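Local coordinates for protein sortase B (Clostridium perfringens, PDB 5YFK) that is a class B sortase, probably a cysteine transpeptidase that attaches proteins to the cell wall, at residues E158-L163 with N215-V220; N114-T119 with S209-V214. The protein carries 1 engineered substitution. One frame throughout, in Å; residues are numbered along the deposited sequence.

Interaction 1: residues E158-L163 with N215-V220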
ATOM      1  N   GLU A 158      -8.841   9.084 -10.279  1.00 18.98           N
ATOM      2  CA  GLU A 158      -9.599  10.321 -10.286  1.00 25.36           C
ATOM      3  C   GLU A 158      -8.704  11.453  -9.922  1.00 18.91           C
ATOM      4  O   GLU A 158      -7.542  11.271  -9.627  1.00 18.58           O
ATOM      5  CB  GLU A 158     -10.786  10.250  -9.305  1.00 37.90           C
ATOM      6  CG  GLU A 158     -10.397   9.945  -7.871  1.00 26.69           C
ATOM      7  CD  GLU A 158     -11.601   9.861  -6.922  1.00 29.84           C
ATOM      8  OE1 GLU A 158     -11.606  10.547  -5.881  1.00 23.57           O
ATOM      9  OE2 GLU A 158     -12.605   9.207  -7.265  1.00 24.60           O
ATOM     10  N   ASN A 159      -9.279  12.641  -9.935  1.00 18.94           N
ATOM     11  CA  ASN A 159      -8.552  13.843  -9.642  1.00 20.09           C
ATOM     12  C   ASN A 159      -8.014  13.848  -8.194  1.00 15.40           C
ATOM     13  O   ASN A 159      -8.737  13.504  -7.265  1.00 19.30           O
ATOM     14  CB  ASN A 159      -9.508  15.012  -9.836  1.00 22.85           C
ATOM     15  CG  ASN A 159      -8.934  16.296  -9.339  1.00 21.04           C
ATOM     16  OD1 ASN A 159      -9.095  16.635  -8.165  1.00 26.70           O
ATOM     17  ND2 ASN A 159      -8.217  16.989 -10.195  1.00 26.80           N
ATOM     18  N   ALA A 160      -6.820  14.385  -7.993  1.00 18.73           N
ATOM     19  CA  ALA A 160      -6.184  14.297  -6.682  1.00 18.10           C
ATOM     20  C   ALA A 160      -6.954  15.046  -5.591  1.00 25.68           C
ATOM     21  O   ALA A 160      -6.994  14.620  -4.440  1.00 19.17           O
ATOM     22  CB  ALA A 160      -4.757  14.778  -6.750  1.00 18.65           C
ATOM     23  N   LYS A 161      -7.503  16.208  -5.923  1.00 22.09           N
ATOM     24  CA  LYS A 161      -8.261  16.962  -4.927  1.00 22.66           C
ATOM     25  C   LYS A 161      -9.532  16.255  -4.449  1.00 20.98           C
ATOM     26  O   LYS A 161      -9.843  16.265  -3.259  1.00 28.32           O
ATOM     27  CB  LYS A 161      -8.588  18.356  -5.465  1.00 22.91           C
ATOM     28  CG  LYS A 161      -7.368  19.229  -5.643  1.00 23.86           C
ATOM     29  CD  LYS A 161      -6.813  19.654  -4.305  1.00 27.04           C
ATOM     30  CE  LYS A 161      -5.659  20.610  -4.453  1.00 31.09           C
ATOM     31  NZ  LYS A 161      -4.958  20.763  -3.149  1.00 40.60           N
ATOM     32  N   ASP A 162     -10.261  15.616  -5.350  1.00 23.13           N
ATOM     33  CA  ASP A 162     -11.394  14.816  -4.947  1.00 26.14           C
ATOM     34  C   ASP A 162     -10.992  13.652  -4.071  1.00 26.64           C
ATOM     35  O   ASP A 162     -11.613  13.368  -3.054  1.00 21.93           O
ATOM     36  CB  ASP A 162     -12.116  14.273  -6.169  1.00 29.32           C
ATOM     37  CG  ASP A 162     -13.297  15.121  -6.548  1.00 34.64           C
ATOM     38  OD1 ASP A 162     -13.568  16.112  -5.825  1.00 33.29           O
ATOM     39  OD2 ASP A 162     -13.914  14.828  -7.591  1.00 22.97           O
ATOM     40  N   LEU A 163      -9.907  13.005  -4.451  1.00 24.46           N
ATOM     41  CA  LEU A 163      -9.447  11.851  -3.712  1.00 18.04           C
ATOM     42  C   LEU A 163      -9.118  12.225  -2.279  1.00 15.78           C
ATOM     43  O   LEU A 163      -9.432  11.496  -1.333  1.00 16.89           O
ATOM     44  CB  LEU A 163      -8.239  11.247  -4.416  1.00 15.29           C
ATOM     45  CG  LEU A 163      -7.836   9.921  -3.790  1.00 17.40           C
ATOM     46  CD1 LEU A 163      -8.999   8.945  -3.885  1.00 16.79           C
ATOM     47  CD2 LEU A 163      -6.576   9.385  -4.460  1.00 18.05           C
ATOM     48  N   ASN A 215      -2.863  15.732 -12.566  1.00 16.92           N
ATOM     49  CA  ASN A 215      -3.248  15.413 -11.188  1.00 18.28           C
ATOM     50  C   ASN A 215      -4.078  14.128 -11.033  1.00 20.26           C
ATOM     51  O   ASN A 215      -4.883  14.008 -10.101  1.00 16.63           O
ATOM     52  CB  ASN A 215      -4.009  16.592 -10.574  1.00 19.80           C
ATOM     53  CG  ASN A 215      -3.171  17.856 -10.497  1.00 20.26           C
ATOM     54  OD1 ASN A 215      -1.986  17.799 -10.243  1.00 21.09           O
ATOM     55  ND2 ASN A 215      -3.765  18.978 -10.846  1.00 26.78           N
ATOM     56  N   ALA A 216      -3.843  13.149 -11.899  1.00 18.90           N
ATOM     57  CA  ALA A 216      -4.493  11.849 -11.754  1.00 16.44           C
ATOM     58  C   ALA A 216      -3.899  11.130 -10.554  1.00 13.02           C
ATOM     59  O   ALA A 216      -2.714  11.308 -10.227  1.00 15.10           O
ATOM     60  CB  ALA A 216      -4.330  10.995 -13.000  1.00 15.61           C
ATOM     61  N   ARG A 217      -4.767  10.447  -9.832  1.00 12.91           N
ATOM     62  CA  ARG A 217      -4.367   9.488  -8.832  1.00 14.00           C
ATOM     63  C   ARG A 217      -4.923   8.136  -9.205  1.00 16.57           C
ATOM     64  O   ARG A 217      -6.095   8.015  -9.599  1.00 15.11           O
ATOM     65  CB  ARG A 217      -4.896   9.889  -7.460  1.00 14.79           C
ATOM     66  CG  ARG A 217      -4.332  11.178  -6.940  1.00 18.93           C
ATOM     67  CD  ARG A 217      -2.870  11.035  -6.663  1.00 20.59           C
ATOM     68  NE  ARG A 217      -2.276  12.227  -6.093  1.00 31.32           N
ATOM     69  CZ  ARG A 217      -1.607  13.156  -6.781  1.00 36.49           C
ATOM     70  NH1 ARG A 217      -1.513  13.110  -8.112  1.00 34.94           N
ATOM     71  NH2 ARG A 217      -1.084  14.180  -6.128  1.00 35.02           N
ATOM     72  N   ILE A 218      -4.120   7.105  -9.002  1.00 13.87           N
ATOM     73  CA  ILE A 218      -4.613   5.729  -9.207  1.00 12.34           C
ATOM     74  C   ILE A 218      -4.709   4.996  -7.862  1.00 13.54           C
ATOM     75  O   ILE A 218      -3.840   5.136  -7.045  1.00 14.02           O
ATOM     76  CB  ILE A 218      -3.656   4.945 -10.126  1.00 13.68           C
ATOM     77  CG1 ILE A 218      -3.371   5.752 -11.411  1.00 13.74           C
ATOM     78  CG2 ILE A 218      -4.220   3.569 -10.462  1.00 17.06           C
ATOM     79  CD1 ILE A 218      -2.317   5.143 -12.316  1.00 18.69           C
ATOM     80  N   VAL A 219      -5.827   4.300  -7.637  1.00 13.71           N
ATOM     81  CA  VAL A 219      -6.170   3.755  -6.320  1.00 14.34           C
ATOM     82  C   VAL A 219      -6.503   2.274  -6.467  1.00 13.26           C
ATOM     83  O   VAL A 219      -7.277   1.893  -7.333  1.00 14.65           O
ATOM     84  CB  VAL A 219      -7.382   4.473  -5.686  1.00 12.47           C
ATOM     85  CG1 VAL A 219      -7.596   4.040  -4.236  1.00 12.73           C
ATOM     86  CG2 VAL A 219      -7.233   5.985  -5.775  1.00 19.39           C
ATOM     87  N   VAL A 220      -5.936   1.458  -5.582  1.00 12.19           N
ATOM     88  CA  VAL A 220      -6.329   0.085  -5.423  1.00 13.51           C
ATOM     89  C   VAL A 220      -6.769  -0.179  -3.974  1.00 14.50           C
ATOM     90  O   VAL A 220      -6.162   0.315  -3.034  1.00 13.93           O
ATOM     91  CB  VAL A 220      -5.196  -0.889  -5.803  1.00 14.49           C
ATOM     92  CG1 VAL A 220      -5.594  -2.315  -5.445  1.00 19.71           C
ATOM     93  CG2 VAL A 220      -4.911  -0.802  -7.306  1.00 18.19           C
TER

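Interaction 2: residues N114-T119 with S209-V214. Engineered in segment 209-214: S209 (natural residue Cys).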
ATOM      1  N   ASN A 114       4.792   7.308  -8.474  1.00 13.91           N
ATOM      2  CA  ASN A 114       4.870   6.679  -9.777  1.00 17.18           C
ATOM      3  C   ASN A 114       5.653   7.589 -10.695  1.00 24.78           C
ATOM      4  O   ASN A 114       5.119   8.576 -11.179  1.00 32.33           O
ATOM      5  CB  ASN A 114       3.468   6.451 -10.329  1.00 17.53           C
ATOM      6  CG  ASN A 114       3.460   6.134 -11.820  1.00 17.50           C
ATOM      7  OD1 ASN A 114       4.471   5.699 -12.386  1.00 18.68           O
ATOM      8  ND2 ASN A 114       2.282   6.205 -12.418  1.00 19.14           N
ATOM      9  N   MET A 115       6.956   7.348 -10.790  1.00 31.58           N
ATOM     10  CA  MET A 115       7.847   8.295 -11.437  1.00 47.87           C
ATOM     11  C   MET A 115       8.171   7.897 -12.880  1.00 47.59           C
ATOM     12  O   MET A 115       9.012   8.522 -13.532  1.00 52.45           O
ATOM     13  CB  MET A 115       9.123   8.457 -10.609  1.00 66.04           C
ATOM     14  CG  MET A 115       8.928   9.329  -9.378  1.00 69.72           C
ATOM     15  SD  MET A 115      10.481   9.768  -8.585  1.00105.42           S
ATOM     16  CE  MET A 115      11.339  10.602  -9.923  1.00 97.15           C
ATOM     17  N   ARG A 116       7.407   6.945 -13.406  1.00 36.60           N
ATOM     18  CA  ARG A 116       7.363   6.669 -14.850  1.00 42.59           C
ATOM     19  C   ARG A 116       8.604   5.910 -15.295  1.00 39.97           C
ATOM     20  O   ARG A 116       8.792   5.660 -16.479  1.00 40.42           O
ATOM     21  CB  ARG A 116       7.214   7.961 -15.664  1.00 36.77           C
ATOM     22  CG  ARG A 116       5.855   8.627 -15.515  1.00 48.86           C
ATOM     23  CD  ARG A 116       5.266   9.030 -16.864  1.00 54.08           C
ATOM     24  NE  ARG A 116       4.375   8.005 -17.415  1.00 63.92           N
ATOM     25  CZ  ARG A 116       3.583   8.186 -18.471  1.00 68.57           C
ATOM     26  NH1 ARG A 116       3.552   9.364 -19.088  1.00 58.45           N
ATOM     27  NH2 ARG A 116       2.813   7.193 -18.908  1.00 62.19           N
ATOM     28  N   ASN A 117       9.368   5.422 -14.331  1.00 35.95           N
ATOM     29  CA  ASN A 117      10.507   4.569 -14.620  1.00 35.23           C
ATOM     30  C   ASN A 117      10.344   3.196 -13.972  1.00 31.72           C
ATOM     31  O   ASN A 117      11.330   2.541 -13.620  1.00 28.39           O
ATOM     32  CB  ASN A 117      11.777   5.214 -14.097  1.00 43.29           C
ATOM     33  CG  ASN A 117      11.899   5.092 -12.599  1.00 49.27           C
ATOM     34  OD1 ASN A 117      10.989   5.482 -11.876  1.00 43.58           O
ATOM     35  ND2 ASN A 117      12.903   4.356 -12.151  1.00 54.80           N
ATOM     36  N   ASP A 118       9.103   2.780 -13.764  1.00 21.16           N
ATOM     37  CA  ASP A 118       8.854   1.410 -13.327  1.00 24.87           C
ATOM     38  C   ASP A 118       9.418   1.112 -11.932  1.00 22.44           C
ATOM     39  O   ASP A 118      10.038   0.075 -11.702  1.00 25.75           O
ATOM     40  CB  ASP A 118       9.473   0.451 -14.337  1.00 29.94           C
ATOM     41  CG  ASP A 118       8.737  -0.859 -14.412  1.00 26.05           C
ATOM     42  OD1 ASP A 118       7.658  -0.949 -13.808  1.00 26.37           O
ATOM     43  OD2 ASP A 118       9.271  -1.807 -15.030  1.00 33.23           O
ATOM     44  N   THR A 119       9.270   2.054 -11.005  1.00 19.62           N
ATOM     45  CA  THR A 119       9.710   1.843  -9.626  1.00 20.80           C
ATOM     46  C   THR A 119       8.675   2.349  -8.621  1.00 13.92           C
ATOM     47  O   THR A 119       7.780   3.072  -8.991  1.00 13.69           O
ATOM     48  CB  THR A 119      11.037   2.566  -9.326  1.00 21.93           C
ATOM     49  OG1 THR A 119      10.874   3.979  -9.516  1.00 26.88           O
ATOM     50  CG2 THR A 119      12.144   2.038 -10.232  1.00 35.91           C
ATOM     51  N   SER A 209       0.241   8.337  -8.111  1.00 18.70           N
ATOM     52  CA  SER A 209      -0.104   9.286  -9.149  1.00 14.94           C
ATOM     53  C   SER A 209      -0.181   8.622 -10.519  1.00 23.61           C
ATOM     54  O   SER A 209       0.432   7.584 -10.748  1.00 16.77           O
ATOM     55  CB  SER A 209       0.880  10.443  -9.143  1.00 24.07           C
ATOM     56  OG  SER A 209       2.138  10.032  -9.636  1.00 35.31           O
ATOM     57  N   GLY A 210      -1.042   9.147 -11.390  1.00 16.01           N
ATOM     58  CA  GLY A 210      -1.081   8.678 -12.760  1.00 16.73           C
ATOM     59  C   GLY A 210      -0.929   9.818 -13.751  1.00 19.46           C
ATOM     60  O   GLY A 210      -0.830  10.990 -13.365  1.00 21.87           O
ATOM     61  N   TYR A 211      -0.695   9.459 -15.001  1.00 23.54           N
ATOM     62  CA  TYR A 211      -0.412  10.463 -16.018  1.00 23.58           C
ATOM     63  C   TYR A 211      -1.381  10.465 -17.187  1.00 25.02           C
ATOM     64  O   TYR A 211      -1.205  11.232 -18.134  1.00 23.93           O
ATOM     65  CB  TYR A 211       1.002  10.272 -16.507  1.00 26.70           C
ATOM     66  CG  TYR A 211       1.988  10.453 -15.410  1.00 30.26           C
ATOM     67  CD1 TYR A 211       2.334  11.723 -14.978  1.00 34.16           C
ATOM     68  CD2 TYR A 211       2.461   9.362 -14.687  1.00 27.19           C
ATOM     69  CE1 TYR A 211       3.174  11.912 -13.897  1.00 38.86           C
ATOM     70  CE2 TYR A 211       3.231   9.549 -13.547  1.00 34.00           C
ATOM     71  CZ  TYR A 211       3.650  10.820 -13.205  1.00 47.49           C
ATOM     72  OH  TYR A 211       4.538  11.009 -12.160  1.00 44.23           O
ATOM     73  N   ASP A 212      -2.509   9.790 -17.028  1.00 22.69           N
ATOM     74  CA  ASP A 212      -3.563   9.863 -18.036  1.00 22.89           C
ATOM     75  C   ASP A 212      -4.136  11.286 -18.193  1.00 25.23           C
ATOM     76  O   ASP A 212      -4.697  11.623 -19.230  1.00 29.13           O
ATOM     77  CB  ASP A 212      -4.701   8.914 -17.690  1.00 23.03           C
ATOM     78  CG  ASP A 212      -4.440   7.514 -18.129  1.00 22.65           C
ATOM     79  OD1 ASP A 212      -3.409   7.292 -18.778  1.00 27.42           O
ATOM     80  OD2 ASP A 212      -5.215   6.617 -17.739  1.00 24.18           O
ATOM     81  N   PHE A 213      -4.210  12.005 -17.078  1.00 24.93           N
ATOM     82  CA  PHE A 213      -4.707  13.369 -17.048  1.00 24.75           C
ATOM     83  C   PHE A 213      -3.989  14.072 -15.910  1.00 26.90           C
ATOM     84  O   PHE A 213      -3.415  13.413 -15.037  1.00 18.53           O
ATOM     85  CB  PHE A 213      -6.234  13.420 -16.868  1.00 26.48           C
ATOM     86  CG  PHE A 213      -6.762  12.634 -15.679  1.00 24.23           C
ATOM     87  CD1 PHE A 213      -7.276  11.350 -15.851  1.00 19.11           C
ATOM     88  CD2 PHE A 213      -6.914  13.242 -14.440  1.00 22.95           C
ATOM     89  CE1 PHE A 213      -7.820  10.654 -14.770  1.00 18.99           C
ATOM     90  CE2 PHE A 213      -7.501  12.564 -13.367  1.00 20.72           C
ATOM     91  CZ  PHE A 213      -7.878  11.240 -13.517  1.00 21.99           C
ATOM     92  N   VAL A 214      -3.916  15.398 -15.960  1.00 18.75           N
ATOM     93  CA  VAL A 214      -3.158  16.111 -14.942  1.00 19.78           C
ATOM     94  C   VAL A 214      -3.752  15.924 -13.535  1.00 16.36           C
ATOM     95  O   VAL A 214      -4.971  15.780 -13.366  1.00 20.06           O
ATOM     96  CB  VAL A 214      -2.995  17.615 -15.286  1.00 23.33           C
ATOM     97  CG1 VAL A 214      -4.329  18.314 -15.355  1.00 26.24           C
ATOM     98  CG2 VAL A 214      -2.094  18.293 -14.269  1.00 22.76           C
TER
HETATM   99  O   HOH W   1       4.468  10.175  -8.189  1.00 24.99           O

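Interaction 1: residues E158-L163 with N215-V220
In the sortase beta-sheet, the end of strand 146-159, where it runs into helix 160-166, pairs with the start of strand 216-225, and R217, the predicted transition-state stabiliser, sits in the seam. E158 and R217 form an antiparallel hydrogen-bonded pair: E158 N donates to R217 O at 3.0 Å, and R217 N returns a bond of 2.9 Å to E158 O. One step on, N159 and A216 make a non-hydrogen-bonded pair. Beyond the ladder, A160 N makes a weak bond to N215 O, bent to 127°, where the chain already enters the helix. N159 is the N-cap of that helix, its OD1 accepting from D162 N and more weakly from K161 N.

The methyl group of A160 lies over the centre of one face of the R217 guanidinium, CB standing 3.5 Å from CZ. R217 reaches this place because its chain bends at chi2 (-67°), which folds the guanidinium back beside its own strand; there NH1 donates to A216 O at 3.0 Å, approaching from above the carbonyl plane. Deeper in, L163 CD2 touches R217 CB at 3.5 Å and V219 CG2 at 3.7 Å, an apolar patch continued by I207 and Y156. The carboxylate of E158 turns instead to K187 in a salt bridge. With a methyl group against one face and a backbone carbonyl holding NH1, the guanidinium is held in orientation beside S209, consistent with its predicted role in stabilising the transition state.

Interaction 2: residues N114-T119 with S209-V214
Hydrogen bonds from N114 and Y211 tie the loop after strand 107-111 to the end of strand 203-210. The side chain of N114 extends across the gap, CG anti to the backbone N (chi1 165°), and ND2 donates to S209 O at 2.8 Å, the acceptor lying close to the amide plane. In return the backbone O of N114 receives the hydroxyl of Y211, OH to O 2.7 Å, nearly in line with the carbonyl and at the edge of the ring. N114 is thus gripped through both its side-chain ND2 and its backbone O. Within the loop, its OD1 also takes a weak bond from R116 N.

A water forms a third link, accepting from N114 N at 2.9 Å and hydrogen-bonded to OG of the engineered S209 at 2.7 Å.

The remaining contacts are those of R116 along the tyrosine. Its CD makes a CH-pi contact over the ring face, 3.9 Å from the centroid, and R116 CG comes to 3.4 Å from Y211 CE2. Bends at chi2 and chi3 carry the guanidinium on toward the tyrosine CB, its plane only 15° from that of the ring.

S209 stands at the position of the natural cysteine, the predicted acyl-thioester residue, and H113, the predicted proton donor/acceptor, directly precedes N114. A loop that follows the predicted catalytic histidine, tied to the strand carrying the nucleophile position, is consistent with the active site of a sortase.

From the N terminus, the chain first reaches 114-119, in the loop after strand 107-111, then 158-163, where strand 146-159 runs into helix 160-166. It returns through 209-214 to 215-220. Interaction 2 closes a loop of 89 intervening residues and interaction 1 one of 51; their segments alternate, so the two loops cross. The later halves are consecutive, joining neighbouring strands 203-210 and 216-225, probably hydrogen-bonded through G210 N and A216 O at 3.0 Å. F213 also packs against E158. Together the contacts tie the loop after H113, the end of strand 203-210 and the start of strand 216-225 to the start of helix 160-166, assembling the predicted catalytic residues at one end of the sheet.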